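Local coordinates for protein glycosaminoglycan xylosylkinase (Hydra vulgaris, PDB 5XOM) that probably phosphorylates xylose in the linkage region that joins glycosaminoglycan chains to the core proteins of proteoglycans, as a Fam20-family kinase, at residues E135-H140 with Y353-S358; T175-K180 with K196-A201; W227-N232 with A236-D241. All blocks are in the same frame, centred on the assembly; numbering follows the deposited sequence.

Contact 1 of 3, residues E135-H140 with Y353-S358; sequences EIAAFH and YPILTS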
# COMPACT_ATOMS: atom_id res chain seq x y z
N GLU A 135 22.27 -0.52 -10.52
CA GLU A 135 21.58 -0.66 -9.24
C GLU A 135 20.16 -0.12 -9.34
O GLU A 135 19.22 -0.73 -8.80
CB GLU A 135 22.34 0.07 -8.13
CG GLU A 135 23.67 -0.56 -7.71
CD GLU A 135 23.53 -1.75 -6.75
OE1 GLU A 135 22.42 -2.33 -6.61
OE2 GLU A 135 24.54 -2.12 -6.12
N ILE A 136 19.98 1.03 -10.00
CA ILE A 136 18.65 1.61 -10.15
C ILE A 136 17.76 0.68 -10.97
O ILE A 136 16.62 0.38 -10.58
CB ILE A 136 18.75 3.00 -10.80
CG1 ILE A 136 19.57 3.93 -9.90
CG2 ILE A 136 17.36 3.58 -11.03
CD1 ILE A 136 20.03 5.18 -10.59
N ALA A 137 18.26 0.22 -12.12
CA ALA A 137 17.45 -0.64 -12.98
C ALA A 137 17.13 -1.96 -12.29
O ALA A 137 16.01 -2.46 -12.38
CB ALA A 137 18.17 -0.88 -14.30
N ALA A 138 18.11 -2.54 -11.58
CA ALA A 138 17.87 -3.82 -10.91
C ALA A 138 16.83 -3.69 -9.81
O ALA A 138 16.01 -4.60 -9.61
CB ALA A 138 19.19 -4.36 -10.35
N PHE A 139 16.82 -2.56 -9.09
CA PHE A 139 15.83 -2.40 -8.04
C PHE A 139 14.42 -2.32 -8.61
O PHE A 139 13.51 -3.00 -8.12
CB PHE A 139 16.15 -1.16 -7.20
CG PHE A 139 14.97 -0.58 -6.50
CD1 PHE A 139 14.34 -1.26 -5.47
CD2 PHE A 139 14.48 0.67 -6.87
CE1 PHE A 139 13.24 -0.72 -4.83
CE2 PHE A 139 13.38 1.21 -6.24
CZ PHE A 139 12.76 0.52 -5.22
N HIS A 140 14.21 -1.54 -9.68
CA HIS A 140 12.87 -1.46 -10.24
C HIS A 140 12.46 -2.76 -10.92
O HIS A 140 11.28 -3.12 -10.91
CB HIS A 140 12.76 -0.29 -11.20
CG HIS A 140 12.78 1.03 -10.51
ND1 HIS A 140 11.70 1.50 -9.79
CD2 HIS A 140 13.75 1.97 -10.40
CE1 HIS A 140 12.01 2.67 -9.27
NE2 HIS A 140 13.24 2.98 -9.63
N TYR A 353 17.40 9.63 -14.97
CA TYR A 353 16.90 9.02 -16.21
C TYR A 353 17.35 9.79 -17.45
O TYR A 353 17.39 11.03 -17.42
CB TYR A 353 15.37 8.96 -16.14
CG TYR A 353 14.71 8.36 -17.36
CD1 TYR A 353 14.51 6.99 -17.45
CD2 TYR A 353 14.25 9.17 -18.40
CE1 TYR A 353 13.89 6.43 -18.56
CE2 TYR A 353 13.64 8.62 -19.51
CZ TYR A 353 13.46 7.25 -19.59
OH TYR A 353 12.85 6.70 -20.69
N PRO A 354 17.64 9.09 -18.57
CA PRO A 354 17.60 7.64 -18.86
C PRO A 354 18.55 6.79 -18.02
O PRO A 354 19.70 7.17 -17.78
CB PRO A 354 17.99 7.54 -20.35
CG PRO A 354 18.06 8.92 -20.87
CD PRO A 354 17.99 9.90 -19.75
N ILE A 355 18.06 5.63 -17.59
CA ILE A 355 18.83 4.71 -16.75
C ILE A 355 19.53 3.66 -17.60
O ILE A 355 20.70 3.32 -17.35
CB ILE A 355 17.91 4.07 -15.70
CG1 ILE A 355 17.22 5.14 -14.85
CG2 ILE A 355 18.68 3.08 -14.84
CD1 ILE A 355 18.16 6.10 -14.17
N LEU A 356 18.84 3.12 -18.60
CA LEU A 356 19.38 2.11 -19.49
C LEU A 356 19.22 2.55 -20.94
O LEU A 356 18.26 3.23 -21.29
CB LEU A 356 18.68 0.74 -19.32
CG LEU A 356 18.76 0.02 -17.98
CD1 LEU A 356 17.79 -1.17 -17.95
CD2 LEU A 356 20.18 -0.42 -17.71
N THR A 357 20.18 2.15 -21.77
CA THR A 357 20.02 2.32 -23.21
C THR A 357 18.95 1.36 -23.72
O THR A 357 18.64 0.34 -23.10
CB THR A 357 21.32 2.04 -23.95
OG1 THR A 357 21.73 0.69 -23.70
CG2 THR A 357 22.43 2.99 -23.49
N SER A 358 18.40 1.69 -24.89
CA SER A 358 17.39 0.80 -25.47
C SER A 358 17.96 -0.57 -25.78
O SER A 358 17.20 -1.55 -25.83
CB SER A 358 16.80 1.44 -26.73
OG SER A 358 17.81 1.74 -27.67

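Contact 2 of 3, residues T175-K180 with K196-A201; sequences TFIKDK and KEPACA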
# COMPACT_ATOMS: atom_id res chain seq x y z
N THR A 175 41.15 11.38 -0.02
CA THR A 175 41.24 10.78 -1.34
C THR A 175 40.58 11.64 -2.41
O THR A 175 40.39 11.19 -3.54
CB THR A 175 40.63 9.37 -1.35
OG1 THR A 175 39.21 9.45 -1.20
CG2 THR A 175 41.20 8.53 -0.22
N PHE A 176 40.23 12.88 -2.07
CA PHE A 176 39.73 13.81 -3.07
C PHE A 176 40.90 14.41 -3.85
O PHE A 176 41.91 14.80 -3.27
CB PHE A 176 38.90 14.92 -2.43
CG PHE A 176 37.47 14.54 -2.23
CD1 PHE A 176 37.08 13.77 -1.15
CD2 PHE A 176 36.51 14.93 -3.15
CE1 PHE A 176 35.76 13.42 -0.98
CE2 PHE A 176 35.19 14.57 -2.99
CZ PHE A 176 34.82 13.82 -1.90
N ILE A 177 40.76 14.46 -5.17
CA ILE A 177 41.76 15.01 -6.07
C ILE A 177 41.05 15.72 -7.21
O ILE A 177 39.83 15.63 -7.36
CB ILE A 177 42.71 13.94 -6.64
CG1 ILE A 177 41.92 12.95 -7.50
CG2 ILE A 177 43.49 13.22 -5.55
CD1 ILE A 177 42.78 11.92 -8.20
N LYS A 178 41.83 16.42 -8.03
CA LYS A 178 41.34 16.95 -9.29
C LYS A 178 42.00 16.19 -10.43
O LYS A 178 43.15 15.76 -10.33
CB LYS A 178 41.60 18.45 -9.44
CG LYS A 178 40.98 19.29 -8.34
CD LYS A 178 41.55 20.70 -8.28
CE LYS A 178 41.47 21.43 -9.60
NZ LYS A 178 42.04 22.80 -9.46
N ASP A 179 41.25 16.00 -11.51
CA ASP A 179 41.78 15.37 -12.71
C ASP A 179 42.39 16.43 -13.62
O ASP A 179 42.44 17.62 -13.29
CB ASP A 179 40.70 14.52 -13.39
CG ASP A 179 39.62 15.34 -14.08
OD1 ASP A 179 39.69 16.59 -14.09
OD2 ASP A 179 38.67 14.72 -14.60
N LYS A 180 42.87 16.00 -14.80
CA LYS A 180 43.56 16.93 -15.68
C LYS A 180 42.66 18.05 -16.19
O LYS A 180 43.17 19.10 -16.59
CB LYS A 180 44.19 16.18 -16.86
CG LYS A 180 43.22 15.61 -17.86
CD LYS A 180 43.92 14.65 -18.81
CE LYS A 180 42.95 14.06 -19.81
NZ LYS A 180 42.41 15.13 -20.70
N LYS A 196 45.04 6.49 -9.49
CA LYS A 196 44.92 6.49 -10.94
C LYS A 196 43.56 6.03 -11.44
O LYS A 196 43.29 6.12 -12.64
CB LYS A 196 46.00 5.59 -11.56
CG LYS A 196 47.43 6.09 -11.45
CD LYS A 196 48.39 4.91 -11.45
CE LYS A 196 49.54 5.11 -12.43
NZ LYS A 196 50.22 6.42 -12.28
N GLU A 197 42.68 5.57 -10.55
CA GLU A 197 41.34 5.12 -10.92
C GLU A 197 40.29 5.84 -10.08
O GLU A 197 39.58 5.22 -9.27
CB GLU A 197 41.22 3.60 -10.76
CG GLU A 197 42.14 2.81 -11.69
CD GLU A 197 42.08 1.32 -11.44
OE1 GLU A 197 43.04 0.77 -10.88
OE2 GLU A 197 41.05 0.70 -11.78
N PRO A 198 40.17 7.15 -10.23
CA PRO A 198 39.18 7.89 -9.44
C PRO A 198 37.81 7.87 -10.09
O PRO A 198 37.66 7.63 -11.29
CB PRO A 198 39.76 9.31 -9.43
CG PRO A 198 40.40 9.43 -10.79
CD PRO A 198 40.92 8.04 -11.14
N ALA A 199 36.80 8.12 -9.26
CA ALA A 199 35.48 8.50 -9.74
C ALA A 199 35.44 10.02 -9.80
O ALA A 199 35.74 10.69 -8.81
CB ALA A 199 34.38 7.98 -8.82
N CYS A 200 35.08 10.56 -10.96
CA CYS A 200 35.17 11.99 -11.21
C CYS A 200 33.79 12.59 -11.48
O CYS A 200 32.96 11.97 -12.16
CB CYS A 200 36.10 12.28 -12.37
SG CYS A 200 37.84 12.09 -11.93
N ALA A 201 33.56 13.78 -10.94
CA ALA A 201 32.37 14.56 -11.18
C ALA A 201 32.47 15.32 -12.50
O ALA A 201 33.50 15.30 -13.18
CB ALA A 201 32.14 15.55 -10.03

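Contact 3 of 3, residues W227-N232 with A236-D241; sequences WRRTYN and AKWETD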
# COMPACT_ATOMS: atom_id res chain seq x y z
N TRP A 227 27.06 -22.15 -6.90
CA TRP A 227 27.35 -22.01 -8.32
C TRP A 227 28.33 -20.88 -8.62
O TRP A 227 28.39 -20.39 -9.75
CB TRP A 227 26.05 -21.82 -9.11
CG TRP A 227 25.31 -23.11 -9.31
CD1 TRP A 227 25.43 -23.97 -10.36
CD2 TRP A 227 24.35 -23.70 -8.42
NE1 TRP A 227 24.60 -25.05 -10.19
CE2 TRP A 227 23.92 -24.91 -9.01
CE3 TRP A 227 23.80 -23.32 -7.19
CZ2 TRP A 227 22.98 -25.74 -8.41
CZ3 TRP A 227 22.86 -24.15 -6.60
CH2 TRP A 227 22.46 -25.35 -7.21
N ARG A 228 29.11 -20.46 -7.62
CA ARG A 228 30.10 -19.41 -7.83
C ARG A 228 31.16 -19.84 -8.83
O ARG A 228 31.41 -21.03 -9.05
CB ARG A 228 30.76 -19.02 -6.50
CG ARG A 228 31.60 -20.12 -5.86
CD ARG A 228 31.94 -19.74 -4.43
NE ARG A 228 32.78 -20.73 -3.77
CZ ARG A 228 32.32 -21.84 -3.19
NH1 ARG A 228 31.02 -22.11 -3.20
NH2 ARG A 228 33.16 -22.68 -2.60
N ARG A 229 31.80 -18.85 -9.44
CA ARG A 229 32.86 -19.08 -10.41
C ARG A 229 34.20 -19.23 -9.71
O ARG A 229 34.34 -19.00 -8.51
CB ARG A 229 32.90 -17.94 -11.43
CG ARG A 229 31.61 -17.79 -12.17
CD ARG A 229 31.48 -16.47 -12.90
NE ARG A 229 30.13 -16.38 -13.46
CZ ARG A 229 29.76 -16.94 -14.60
NH1 ARG A 229 30.64 -17.62 -15.32
NH2 ARG A 229 28.51 -16.82 -15.03
N THR A 230 35.20 -19.65 -10.48
CA THR A 230 36.52 -19.91 -9.91
C THR A 230 37.36 -18.65 -9.79
O THR A 230 38.23 -18.58 -8.91
CB THR A 230 37.26 -20.94 -10.77
OG1 THR A 230 37.28 -20.48 -12.12
CG2 THR A 230 36.55 -22.28 -10.71
N TYR A 231 37.12 -17.66 -10.65
CA TYR A 231 37.92 -16.43 -10.69
C TYR A 231 39.38 -16.77 -10.96
O TYR A 231 40.31 -16.20 -10.37
CB TYR A 231 37.72 -15.61 -9.41
CG TYR A 231 36.30 -15.12 -9.32
CD1 TYR A 231 35.88 -13.99 -10.00
CD2 TYR A 231 35.34 -15.84 -8.61
CE1 TYR A 231 34.57 -13.56 -9.95
CE2 TYR A 231 34.03 -15.42 -8.55
CZ TYR A 231 33.65 -14.28 -9.22
OH TYR A 231 32.34 -13.85 -9.17
N ASN A 232 39.57 -17.72 -11.86
CA ASN A 232 40.83 -18.11 -12.47
C ASN A 232 40.42 -18.77 -13.79
O ASN A 232 39.32 -18.52 -14.29
CB ASN A 232 41.63 -19.02 -11.52
CG ASN A 232 41.01 -20.39 -11.37
OD1 ASN A 232 40.63 -21.00 -12.35
ND2 ASN A 232 40.89 -20.87 -10.13
N ALA A 236 34.90 -24.56 -12.51
CA ALA A 236 34.18 -24.95 -11.32
C ALA A 236 33.45 -26.26 -11.53
O ALA A 236 33.22 -26.72 -12.66
CB ALA A 236 33.19 -23.90 -10.88
N LYS A 237 33.11 -26.86 -10.39
CA LYS A 237 32.60 -28.22 -10.37
C LYS A 237 31.32 -28.31 -11.15
O LYS A 237 31.12 -29.27 -11.90
CB LYS A 237 32.40 -28.66 -8.93
CG LYS A 237 33.52 -29.50 -8.46
CD LYS A 237 34.74 -28.51 -8.40
CE LYS A 237 36.13 -29.15 -7.99
NZ LYS A 237 37.16 -30.19 -8.41
N TRP A 238 30.46 -27.28 -11.04
CA TRP A 238 29.19 -27.23 -11.77
C TRP A 238 29.37 -27.07 -13.28
O TRP A 238 28.44 -27.38 -14.05
CB TRP A 238 28.32 -26.11 -11.22
CG TRP A 238 28.96 -24.73 -11.23
CD1 TRP A 238 29.67 -24.14 -10.22
CD2 TRP A 238 28.90 -23.78 -12.30
NE1 TRP A 238 30.06 -22.87 -10.59
CE2 TRP A 238 29.60 -22.63 -11.87
CE3 TRP A 238 28.33 -23.78 -13.57
CZ2 TRP A 238 29.75 -21.49 -12.67
CZ3 TRP A 238 28.48 -22.65 -14.37
CH2 TRP A 238 29.18 -21.53 -13.92
N GLU A 239 30.53 -26.59 -13.73
CA GLU A 239 30.78 -26.49 -15.16
C GLU A 239 31.15 -27.84 -15.77
O GLU A 239 30.94 -28.04 -16.97
CB GLU A 239 31.91 -25.49 -15.45
CG GLU A 239 31.76 -24.13 -14.79
CD GLU A 239 32.78 -23.12 -15.30
OE1 GLU A 239 32.90 -22.97 -16.53
OE2 GLU A 239 33.46 -22.48 -14.47
N THR A 240 31.65 -28.77 -14.95
CA THR A 240 32.13 -30.06 -15.41
C THR A 240 31.08 -31.15 -15.21
O THR A 240 30.72 -31.87 -16.15
CB THR A 240 33.39 -30.46 -14.64
OG1 THR A 240 33.02 -30.93 -13.33
CG2 THR A 240 34.28 -29.25 -14.44
N ASP A 241 30.61 -31.30 -13.97
CA ASP A 241 29.51 -32.19 -13.66
C ASP A 241 28.20 -31.62 -14.18
O ASP A 241 28.01 -30.41 -14.27
CB ASP A 241 29.44 -32.42 -12.15
CG ASP A 241 28.47 -33.52 -11.75
OD1 ASP A 241 27.76 -34.04 -12.63
OD2 ASP A 241 28.42 -33.86 -10.55
O HOH W 1 34.70 -20.57 -13.32

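Contact 1 of 3, residues E135-H140 with Y353-S358
Ile-136 and Ala-137, on consecutive positions of helix 132-144, meet Ile-355 and Leu-356 of the loop that leads into helix 358-382, and the side-chain contacts between the two segments are all apolar. The two isoleucine side chains cross at about a right angle. CG2 of Ile-355 lies 4.0 Å from CB of Ile-136, while CD1 of Ile-355 reaches both branches of its partner, at 4.1 Å from Ile-136 CG2 and 4.1 Å from Ile-136 CD1. With chi1 of Ile-355 at -57°, its CG2 stands anti to the backbone N and also comes within 4.0 Å of Ala-137 CB, bridging the two helix residues. The Ala-137 methyl meets the branched end of Leu-356: CB is 3.7 Å from Leu-356 CD1 and 3.8 Å from Leu-356 CG, resting against the whole branch point.

The polar bonds near this patch run to residues outside the two segments. Asn-133, one turn earlier on the helix, donates from ND2 to Ile-355 O, and Arg-117 NE binds the carbonyl O of Pro-354, a proline preceded by a cis peptide bond.

Leu-347 of helix 339-347 lies against Ile-355, and Val-153 of strand 153-159 against Ile-136. Helix 132-144 carries Glu-135 in a salt bridge with Lys-111 of strand 106-112, consistent with helix C of a kinase-like fold; the loop lies against the flank of this helix, beside the five-stranded sheet.

Contact 2 of 3, residues T175-K180 with K196-A201
OD1 of Asp-179 is gripped by two backbone N-H groups of the turn that follows it, firmly by Asn-183 N and weakly by Asp-181 N. These bonds tie the carboxylate back over its own turn, while its other oxygen faces the second segment: OD2 lies 3.8 Å from SG of Cys-200 and 4.2 Å from Cys-200 CB. CB of Asp-179 is 4.0 Å from the same sulfur, which rests against the CB and OD2 side of the aspartate. This is van der Waals packing, and no hydrogen bond joins the two segments. The chi1 of 72° turns the Asp-179 carboxylate between its backbone N and carbonyl carbon, where OD1 meets the turn and OD2 the cysteine.

Strands 176-178 and 199-200 are the outer members of a small three-stranded antiparallel sheet and run in the same direction, both hydrogen-bonded to the central strand 184-186. Their backbones are consequently too far apart to pair, with CA of Ile-177 8.3 Å from CA of Pro-198, and only side chains reach across. Cys-200 is bound to Cys-185 of the central strand by a disulfide, which covalently links two neighbouring strands.

Two residues earlier in each segment, Ile-177 meets Pro-198 at about a right angle. The ethyl arm of the isoleucine, extended at chi2 175°, carries CD1 to 4.2 Å from Pro-198 CB, a light touch at the partly exposed surface of the sheet.

Contact 3 of 3, residues W227-N232 with A236-D241
Trp-238 donates from NE1 to Arg-228 O in the sole direct hydrogen bond between the segments, 2.8 Å long and nearly straight at 176°. The acceptor lies in the indole plane, whereas the donor sits well above the carbonyl plane, 49° out of it.

The same indole is packed on both faces. Trp-227 CA makes a CH-pi contact 3.9 Å from the centroid of its five-membered ring, and Trp-227 CD1 also lies over that face; Glu-239 CG covers the opposite one. CG of Arg-229 meets the edge, 4.2 Å from Trp-238 CZ2. Replacing Trp-238 by alanine is likely to leave Arg-228 O without this donor and to open a gap between Trp-227 and Glu-239. Nearby, Thr-230 CG2 packs 3.7 Å from Ala-236 CB.

A water adds a bridge, accepting from Thr-230 N and donating to Glu-239 OE2 at 2.6 Å. That carboxylate oxygen also takes Ala-236 N at 3.2 Å.

Trp-227 NE1 and Trp-238 O both bind the Gln-317 side chain of helix 313-318. At the start of the short, weakly bonded helix 237-240, Glu-239 returns its carboxylate to the N-H of Ala-236 as the glutamate of a capping box does, though alanine cannot make the reciprocal bond.

Contact 1 is the core element, wholly buried with its centre about 11 Å from the centre of the chain, whereas contact 2 lies at the surface and contact 3 is partly buried, their centres about 26 Å and 22 Å from it. Chemistry follows place: contact 1 is purely aliphatic, contact 2 pairs a small apolar touch with a disulfide sulfur beside a carboxylate, and contact 3 joins indole packing to a hydrogen bond and a water bridge. None shares a helix or strand with another, and no two touch. Contact 1 spans 212 intervening residues and encloses both others along the chain; contacts 2 and 3, each closing a short local excursion, follow in series.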